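Local coordinates for protein ATP:cob(I)alamin adenosyltransferase, putative (Burkholderia thailandensis, PDB 2ZHZ) that probably transfers the adenosyl group of ATP to the cobalt of cobalamin, releasing triphosphate, and works as a homotrimeric helix bundle, at residues 94-99 / 159-164; 108-113 / 120-125. All coordinates share one frame; numbering follows the deposited sequence.

Both contacts are buried, and helix 147-169, one side of contact 1, packs against both segments of contact 2. Contact 1 pairs that helix with helix 86-101 and is wholly apolar, a leucine-valine-tyrosine packing inside one subunit. Contact 2 sets the short strand 110-111 and the turn after it against helix 116-141, with a proline over a histidine ring and an arginine whose charge is answered by a second subunit. Along the chain, contact 2 lies nested within the loop closed by contact 1. Their centres are 12 Å apart, and they touch where A163 CB lies 3.3 Å from H122 NE2 and F160 CZ lies 3.3 Å from I110 CD1.

Contact 1 (94-99 / 159-164); sequences GWLAHY and LFVLAR
V161 and Y99 mark the place where segments 94-99 and 159-164, parts of helices 86-101 and 147-169, come nearest, their CA atoms 6.9 Å apart. The two short axes approach to 9.9 Å and run in roughly the same sense, with a crossing angle of 29°. At that separation side chains fill the space between the backbones, and the 199 Å² buried between the segments comes almost entirely from L96, Y99, V161 and L162.

The tightest meeting is that of Y99 CB with V161 CG1, at 3.5 Å. V161 divides its two methyl groups between two partners: CG1, anti to the backbone N (chi1 177°), faces the base of Y99, while CG2 reaches L96 CD2 at 3.8 Å. The valine thus bridges residues three apart on the opposing helix.

L162 deals with the tyrosine ring. Its CD2 methyl stands 3.8 Å from the centroid of the Y99 ring and only 13° off the ring normal, a CH-pi contact over the middle of the face. H98 CD2 lies over the opposite face of the same ring, so the aromatic plane lies between a methyl of the partner helix and the edge of the imidazole of H98, its neighbour in the same helix. At its far end, Y99 OH is hydrogen-bonded to D57, which gives the buried ring a polar anchor beyond the apolar layer.

Helix 56-77 lines the neighbouring side, where W95 packs on A61, A64 and I65, and L162 on L62. L96 also touches D157, a magnesium-binding residue in a structure of this protein, though no metal is bound to it in this chain, and R11 of the second subunit, an ATP-binding residue, which places this edge of the helix pair close to the nucleotide site. From the other side of helix 147-169, L159 and A163 pack against helix 116-141.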
ATOM      1  N   GLY B  94      -3.917  26.033   1.188  1.00 27.24           N
ATOM      2  CA  GLY B  94      -2.859  27.010   1.376  1.00 25.50           C
ATOM      3  C   GLY B  94      -1.504  26.437   1.016  1.00 25.14           C
ATOM      4  O   GLY B  94      -0.707  27.089   0.342  1.00 22.64           O
ATOM      5  N   TRP B  95      -1.232  25.218   1.473  1.00 22.31           N
ATOM      6  CA  TRP B  95       0.034  24.575   1.161  1.00 22.55           C
ATOM      7  C   TRP B  95       0.133  24.365  -0.343  1.00 21.58           C
ATOM      8  O   TRP B  95       1.206  24.494  -0.928  1.00 21.86           O
ATOM      9  CB  TRP B  95       0.157  23.232   1.890  1.00 24.18           C
ATOM     10  CG  TRP B  95       0.498  23.365   3.345  1.00 27.23           C
ATOM     11  CD1 TRP B  95       1.364  24.261   3.905  1.00 29.74           C
ATOM     12  CD2 TRP B  95       0.041  22.528   4.415  1.00 27.75           C
ATOM     13  NE1 TRP B  95       1.478  24.032   5.254  1.00 29.88           N
ATOM     14  CE2 TRP B  95       0.677  22.974   5.595  1.00 28.88           C
ATOM     15  CE3 TRP B  95      -0.841  21.442   4.491  1.00 26.99           C
ATOM     16  CZ2 TRP B  95       0.460  22.372   6.841  1.00 30.56           C
ATOM     17  CZ3 TRP B  95      -1.058  20.842   5.729  1.00 28.17           C
ATOM     18  CH2 TRP B  95      -0.409  21.310   6.888  1.00 29.66           C
ATOM     19  N   LEU B  96      -0.994  24.043  -0.970  1.00 20.68           N
ATOM     20  CA  LEU B  96      -1.024  23.841  -2.412  1.00 20.79           C
ATOM     21  C   LEU B  96      -0.607  25.121  -3.128  1.00 22.86           C
ATOM     22  O   LEU B  96       0.249  25.094  -4.009  1.00 19.18           O
ATOM     23  CB  LEU B  96      -2.428  23.435  -2.871  1.00 20.95           C
ATOM     24  CG  LEU B  96      -2.760  21.944  -2.780  1.00 21.91           C
ATOM     25  CD1 LEU B  96      -4.250  21.728  -2.968  1.00 19.93           C
ATOM     26  CD2 LEU B  96      -1.970  21.188  -3.844  1.00 19.61           C
ATOM     27  N   ALA B  97      -1.218  26.241  -2.747  1.00 21.38           N
ATOM     28  CA  ALA B  97      -0.891  27.520  -3.369  1.00 22.01           C
ATOM     29  C   ALA B  97       0.560  27.881  -3.070  1.00 19.95           C
ATOM     30  O   ALA B  97       1.291  28.351  -3.946  1.00 19.82           O
ATOM     31  CB  ALA B  97      -1.830  28.616  -2.849  1.00 19.59           C
ATOM     32  N   HIS B  98       0.975  27.646  -1.831  1.00 19.85           N
ATOM     33  CA  HIS B  98       2.334  27.945  -1.400  1.00 20.46           C
ATOM     34  C   HIS B  98       3.395  27.244  -2.251  1.00 22.31           C
ATOM     35  O   HIS B  98       4.307  27.882  -2.773  1.00 20.54           O
ATOM     36  CB  HIS B  98       2.519  27.542   0.066  1.00 21.53           C
ATOM     37  CG  HIS B  98       3.920  27.709   0.565  1.00 23.99           C
ATOM     38  ND1 HIS B  98       4.433  28.928   0.953  1.00 28.65           N
ATOM     39  CD2 HIS B  98       4.930  26.817   0.702  1.00 27.53           C
ATOM     40  CE1 HIS B  98       5.697  28.781   1.307  1.00 28.48           C
ATOM     41  NE2 HIS B  98       6.024  27.509   1.163  1.00 27.64           N
ATOM     42  N   TYR B  99       3.278  25.928  -2.390  1.00 19.70           N
ATOM     43  CA  TYR B  99       4.259  25.172  -3.158  1.00 19.01           C
ATOM     44  C   TYR B  99       4.133  25.297  -4.676  1.00 18.31           C
ATOM     45  O   TYR B  99       5.142  25.368  -5.380  1.00 20.06           O
ATOM     46  CB  TYR B  99       4.231  23.705  -2.712  1.00 21.33           C
ATOM     47  CG  TYR B  99       4.762  23.533  -1.305  1.00 21.16           C
ATOM     48  CD1 TYR B  99       6.120  23.703  -1.031  1.00 24.69           C
ATOM     49  CD2 TYR B  99       3.903  23.276  -0.235  1.00 22.43           C
ATOM     50  CE1 TYR B  99       6.613  23.620   0.271  1.00 25.77           C
ATOM     51  CE2 TYR B  99       4.387  23.197   1.078  1.00 24.70           C
ATOM     52  CZ  TYR B  99       5.742  23.373   1.320  1.00 27.16           C
ATOM     53  OH  TYR B  99       6.232  23.315   2.609  1.00 25.45           O
ATOM     54  N   LEU B 159       0.306  15.975  -2.365  1.00 15.08           N
ATOM     55  CA  LEU B 159       1.375  14.983  -2.371  1.00 15.29           C
ATOM     56  C   LEU B 159       2.073  14.990  -3.734  1.00 15.51           C
ATOM     57  O   LEU B 159       3.291  14.806  -3.825  1.00 15.92           O
ATOM     58  CB  LEU B 159       0.805  13.600  -2.028  1.00 14.22           C
ATOM     59  CG  LEU B 159       0.477  13.473  -0.532  1.00 15.71           C
ATOM     60  CD1 LEU B 159      -0.345  12.224  -0.264  1.00 12.88           C
ATOM     61  CD2 LEU B 159       1.786  13.453   0.269  1.00 15.68           C
ATOM     62  N   PHE B 160       1.301  15.216  -4.793  1.00 14.79           N
ATOM     63  CA  PHE B 160       1.857  15.296  -6.140  1.00 15.07           C
ATOM     64  C   PHE B 160       2.781  16.518  -6.179  1.00 15.75           C
ATOM     65  O   PHE B 160       3.912  16.451  -6.655  1.00 16.52           O
ATOM     66  CB  PHE B 160       0.733  15.482  -7.160  1.00 13.98           C
ATOM     67  CG  PHE B 160       1.213  15.658  -8.576  1.00 20.73           C
ATOM     68  CD1 PHE B 160       1.536  14.557  -9.361  1.00 22.47           C
ATOM     69  CD2 PHE B 160       1.324  16.933  -9.130  1.00 22.89           C
ATOM     70  CE1 PHE B 160       1.961  14.717 -10.685  1.00 22.15           C
ATOM     71  CE2 PHE B 160       1.745  17.110 -10.447  1.00 22.98           C
ATOM     72  CZ  PHE B 160       2.065  15.998 -11.229  1.00 24.12           C
ATOM     73  N   VAL B 161       2.282  17.636  -5.666  1.00 15.31           N
ATOM     74  CA  VAL B 161       3.047  18.879  -5.644  1.00 16.29           C
ATOM     75  C   VAL B 161       4.310  18.755  -4.803  1.00 16.24           C
ATOM     76  O   VAL B 161       5.374  19.225  -5.200  1.00 16.62           O
ATOM     77  CB  VAL B 161       2.184  20.041  -5.116  1.00 18.84           C
ATOM     78  CG1 VAL B 161       3.019  21.319  -5.016  1.00 20.84           C
ATOM     79  CG2 VAL B 161       1.009  20.260  -6.050  1.00 16.22           C
ATOM     80  N   LEU B 162       4.202  18.107  -3.646  1.00 16.09           N
ATOM     81  CA  LEU B 162       5.359  17.940  -2.783  1.00 17.55           C
ATOM     82  C   LEU B 162       6.397  17.034  -3.425  1.00 16.81           C
ATOM     83  O   LEU B 162       7.592  17.179  -3.171  1.00 19.12           O
ATOM     84  CB  LEU B 162       4.941  17.391  -1.416  1.00 16.84           C
ATOM     85  CG  LEU B 162       4.145  18.350  -0.526  1.00 20.79           C
ATOM     86  CD1 LEU B 162       3.860  17.669   0.800  1.00 22.19           C
ATOM     87  CD2 LEU B 162       4.934  19.646  -0.294  1.00 22.87           C
ATOM     88  N   ALA B 163       5.951  16.097  -4.258  1.00 17.19           N
ATOM     89  CA  ALA B 163       6.894  15.214  -4.941  1.00 16.40           C
ATOM     90  C   ALA B 163       7.773  16.074  -5.861  1.00 17.12           C
ATOM     91  O   ALA B 163       8.985  15.876  -5.936  1.00 17.78           O
ATOM     92  CB  ALA B 163       6.143  14.156  -5.757  1.00 13.35           C
ATOM     93  N   ARG B 164       7.160  17.034  -6.551  1.00 18.31           N
ATOM     94  CA  ARG B 164       7.910  17.922  -7.440  1.00 20.22           C
ATOM     95  C   ARG B 164       8.859  18.780  -6.608  1.00 20.30           C
ATOM     96  O   ARG B 164      10.005  19.010  -6.996  1.00 21.62           O
ATOM     97  CB  ARG B 164       6.964  18.829  -8.236  1.00 19.37           C
ATOM     98  CG  ARG B 164       6.031  18.100  -9.198  1.00 21.36           C
ATOM     99  CD  ARG B 164       5.261  19.091 -10.059  1.00 21.98           C
ATOM    100  NE  ARG B 164       6.167  19.881 -10.895  1.00 20.81           N
ATOM    101  CZ  ARG B 164       5.890  21.088 -11.385  1.00 23.62           C
ATOM    102  NH1 ARG B 164       4.724  21.665 -11.131  1.00 20.42           N
ATOM    103  NH2 ARG B 164       6.790  21.724 -12.122  1.00 23.68           N
TER

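Contact 2 (108-113 / 120-125); sequences EFILPG and LAHVCR
P112 lies across the H122 ring, and this CH-pi contact dominates the 177 Å² buried here. P112 CA sits 3.8 Å from the ring centroid, 13° off the normal, and P112 CB reaches H122 CG at 3.6 Å. With chi1 at -85°, H122 CG is anti to its carbonyl carbon, and the imidazole extends from segment 120-125 so that one face is turned to the proline.

The remaining van der Waals contacts border this stack. G113 N approaches H122 CD2 obliquely at 3.6 Å, and I110 CD1 is a looser neighbour of H122 CE1. P112 CB also meets R125 NH2 at 3.9 Å, near the plane of the guanidinium at its edge.

One polar bond runs along the helix and two lead to the second subunit. R125 NE donates to H122 ND1 over 3.0 Å, with an N-H...N angle of 150°. The donor lies close to the imidazole plane, while the acceptor is tilted from the guanidinium plane. R125 NH1 forms a salt bridge with D40 of the second subunit, and P112 O accepts a hydrogen bond from Q66 of that subunit.

Since ND1 accepts from R125, a neutral imidazole protonated on NE2 is the form most consistent with the geometry. The bond should also limit rotation of the ring against P112, coupling the histidine's orientation to an arginine anchored at the subunit interface.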
ATOM      1  N   GLU B 108       4.838  18.759 -19.512  1.00 49.51           N
ATOM      2  CA  GLU B 108       4.512  17.423 -19.999  1.00 45.12           C
ATOM      3  C   GLU B 108       3.965  16.589 -18.851  1.00 41.60           C
ATOM      4  O   GLU B 108       4.061  16.985 -17.689  1.00 38.12           O
ATOM      5  CB  GLU B 108       5.770  16.732 -20.537  1.00 48.19           C
ATOM      6  CG  GLU B 108       6.860  17.671 -21.038  1.00 52.85           C
ATOM      7  CD  GLU B 108       6.411  18.532 -22.200  1.00 55.59           C
ATOM      8  OE1 GLU B 108       5.515  19.381 -22.005  1.00 55.96           O
ATOM      9  OE2 GLU B 108       6.958  18.358 -23.312  1.00 57.71           O
ATOM     10  N   PHE B 109       3.383  15.439 -19.178  1.00 36.03           N
ATOM     11  CA  PHE B 109       2.877  14.548 -18.144  1.00 32.50           C
ATOM     12  C   PHE B 109       4.126  14.003 -17.477  1.00 29.86           C
ATOM     13  O   PHE B 109       5.142  13.803 -18.140  1.00 29.63           O
ATOM     14  CB  PHE B 109       2.107  13.371 -18.742  1.00 34.26           C
ATOM     15  CG  PHE B 109       0.786  13.736 -19.336  1.00 36.80           C
ATOM     16  CD1 PHE B 109       0.611  13.755 -20.714  1.00 38.95           C
ATOM     17  CD2 PHE B 109      -0.297  14.037 -18.519  1.00 39.16           C
ATOM     18  CE1 PHE B 109      -0.626  14.061 -21.272  1.00 40.52           C
ATOM     19  CE2 PHE B 109      -1.540  14.346 -19.065  1.00 41.86           C
ATOM     20  CZ  PHE B 109      -1.705  14.358 -20.445  1.00 41.72           C
ATOM     21  N   ILE B 110       4.068  13.767 -16.176  1.00 28.55           N
ATOM     22  CA  ILE B 110       5.234  13.226 -15.503  1.00 27.89           C
ATOM     23  C   ILE B 110       4.947  11.833 -14.969  1.00 24.17           C
ATOM     24  O   ILE B 110       3.794  11.459 -14.747  1.00 22.84           O
ATOM     25  CB  ILE B 110       5.703  14.130 -14.343  1.00 31.50           C
ATOM     26  CG1 ILE B 110       4.664  14.147 -13.227  1.00 31.67           C
ATOM     27  CG2 ILE B 110       5.948  15.542 -14.853  1.00 31.29           C
ATOM     28  CD1 ILE B 110       5.099  14.956 -12.025  1.00 38.41           C
ATOM     29  N   LEU B 111       6.011  11.064 -14.787  1.00 22.46           N
ATOM     30  CA  LEU B 111       5.908   9.709 -14.269  1.00 21.19           C
ATOM     31  C   LEU B 111       6.270   9.753 -12.790  1.00 19.66           C
ATOM     32  O   LEU B 111       7.082  10.580 -12.367  1.00 20.73           O
ATOM     33  CB  LEU B 111       6.875   8.787 -15.017  1.00 18.99           C
ATOM     34  CG  LEU B 111       6.660   8.678 -16.528  1.00 20.62           C
ATOM     35  CD1 LEU B 111       7.732   7.790 -17.147  1.00 20.16           C
ATOM     36  CD2 LEU B 111       5.275   8.120 -16.800  1.00 22.17           C
ATOM     37  N   PRO B 112       5.671   8.868 -11.980  1.00 18.21           N
ATOM     38  CA  PRO B 112       5.988   8.869 -10.548  1.00 16.11           C
ATOM     39  C   PRO B 112       7.402   8.357 -10.274  1.00 16.96           C
ATOM     40  O   PRO B 112       7.746   7.230 -10.623  1.00 16.55           O
ATOM     41  CB  PRO B 112       4.902   7.973  -9.954  1.00 14.36           C
ATOM     42  CG  PRO B 112       4.620   6.996 -11.076  1.00 15.43           C
ATOM     43  CD  PRO B 112       4.624   7.879 -12.303  1.00 18.13           C
ATOM     44  N   GLY B 113       8.224   9.196  -9.653  1.00 17.24           N
ATOM     45  CA  GLY B 113       9.588   8.795  -9.357  1.00 17.80           C
ATOM     46  C   GLY B 113      10.538   9.969  -9.248  1.00 19.41           C
ATOM     47  O   GLY B 113      10.106  11.117  -9.162  1.00 19.73           O
ATOM     48  N   LEU B 120       8.665   8.311  -2.948  1.00 14.39           N
ATOM     49  CA  LEU B 120       7.842   7.898  -1.821  1.00 15.81           C
ATOM     50  C   LEU B 120       6.598   8.779  -1.736  1.00 15.69           C
ATOM     51  O   LEU B 120       5.510   8.299  -1.418  1.00 14.48           O
ATOM     52  CB  LEU B 120       8.648   7.973  -0.518  1.00 14.04           C
ATOM     53  CG  LEU B 120       9.718   6.884  -0.363  1.00 19.44           C
ATOM     54  CD1 LEU B 120      10.595   7.174   0.855  1.00 18.17           C
ATOM     55  CD2 LEU B 120       9.036   5.520  -0.228  1.00 18.85           C
ATOM     56  N   ALA B 121       6.757  10.065  -2.036  1.00 14.07           N
ATOM     57  CA  ALA B 121       5.633  10.989  -2.001  1.00 14.35           C
ATOM     58  C   ALA B 121       4.576  10.540  -3.011  1.00 14.02           C
ATOM     59  O   ALA B 121       3.373  10.675  -2.767  1.00 12.67           O
ATOM     60  CB  ALA B 121       6.104  12.410  -2.321  1.00 16.68           C
ATOM     61  N   HIS B 122       5.027  10.005  -4.145  1.00 14.28           N
ATOM     62  CA  HIS B 122       4.098   9.531  -5.168  1.00 12.72           C
ATOM     63  C   HIS B 122       3.371   8.275  -4.697  1.00 13.83           C
ATOM     64  O   HIS B 122       2.213   8.058  -5.050  1.00 13.62           O
ATOM     65  CB  HIS B 122       4.834   9.271  -6.485  1.00 13.06           C
ATOM     66  CG  HIS B 122       4.993  10.495  -7.329  1.00 16.50           C
ATOM     67  ND1 HIS B 122       3.927  11.116  -7.945  1.00 16.57           N
ATOM     68  CD2 HIS B 122       6.084  11.242  -7.626  1.00 17.65           C
ATOM     69  CE1 HIS B 122       4.354  12.192  -8.581  1.00 18.61           C
ATOM     70  NE2 HIS B 122       5.660  12.291  -8.404  1.00 14.41           N
ATOM     71  N   VAL B 123       4.046   7.445  -3.909  1.00 13.60           N
ATOM     72  CA  VAL B 123       3.397   6.255  -3.371  1.00 13.47           C
ATOM     73  C   VAL B 123       2.323   6.756  -2.400  1.00 15.40           C
ATOM     74  O   VAL B 123       1.196   6.262  -2.399  1.00 16.31           O
ATOM     75  CB  VAL B 123       4.396   5.339  -2.626  1.00 12.86           C
ATOM     76  CG1 VAL B 123       3.639   4.325  -1.761  1.00 13.93           C
ATOM     77  CG2 VAL B 123       5.277   4.598  -3.643  1.00 10.92           C
ATOM     78  N   CYS B 124       2.670   7.749  -1.582  1.00 14.97           N
ATOM     79  CA  CYS B 124       1.707   8.311  -0.637  1.00 14.41           C
ATOM     80  C   CYS B 124       0.503   8.848  -1.409  1.00 13.75           C
ATOM     81  O   CYS B 124      -0.644   8.647  -1.008  1.00 13.99           O
ATOM     82  CB  CYS B 124       2.338   9.446   0.184  1.00 12.60           C
ATOM     83  SG  CYS B 124       3.587   8.902   1.370  1.00 16.18           S
ATOM     84  N   ARG B 125       0.775   9.528  -2.518  1.00 12.27           N
ATOM     85  CA  ARG B 125      -0.270  10.092  -3.362  1.00 12.21           C
ATOM     86  C   ARG B 125      -1.249   9.012  -3.828  1.00 12.61           C
ATOM     87  O   ARG B 125      -2.466   9.178  -3.711  1.00 12.71           O
ATOM     88  CB  ARG B 125       0.360  10.790  -4.577  1.00 11.88           C
ATOM     89  CG  ARG B 125      -0.627  11.297  -5.630  1.00 11.66           C
ATOM     90  CD  ARG B 125       0.125  11.874  -6.825  1.00 13.98           C
ATOM     91  NE  ARG B 125       0.950  10.857  -7.478  1.00 18.81           N
ATOM     92  CZ  ARG B 125       0.476   9.931  -8.306  1.00 20.33           C
ATOM     93  NH1 ARG B 125      -0.822   9.895  -8.592  1.00 17.54           N
ATOM     94  NH2 ARG B 125       1.292   9.031  -8.836  1.00 18.75           N
TER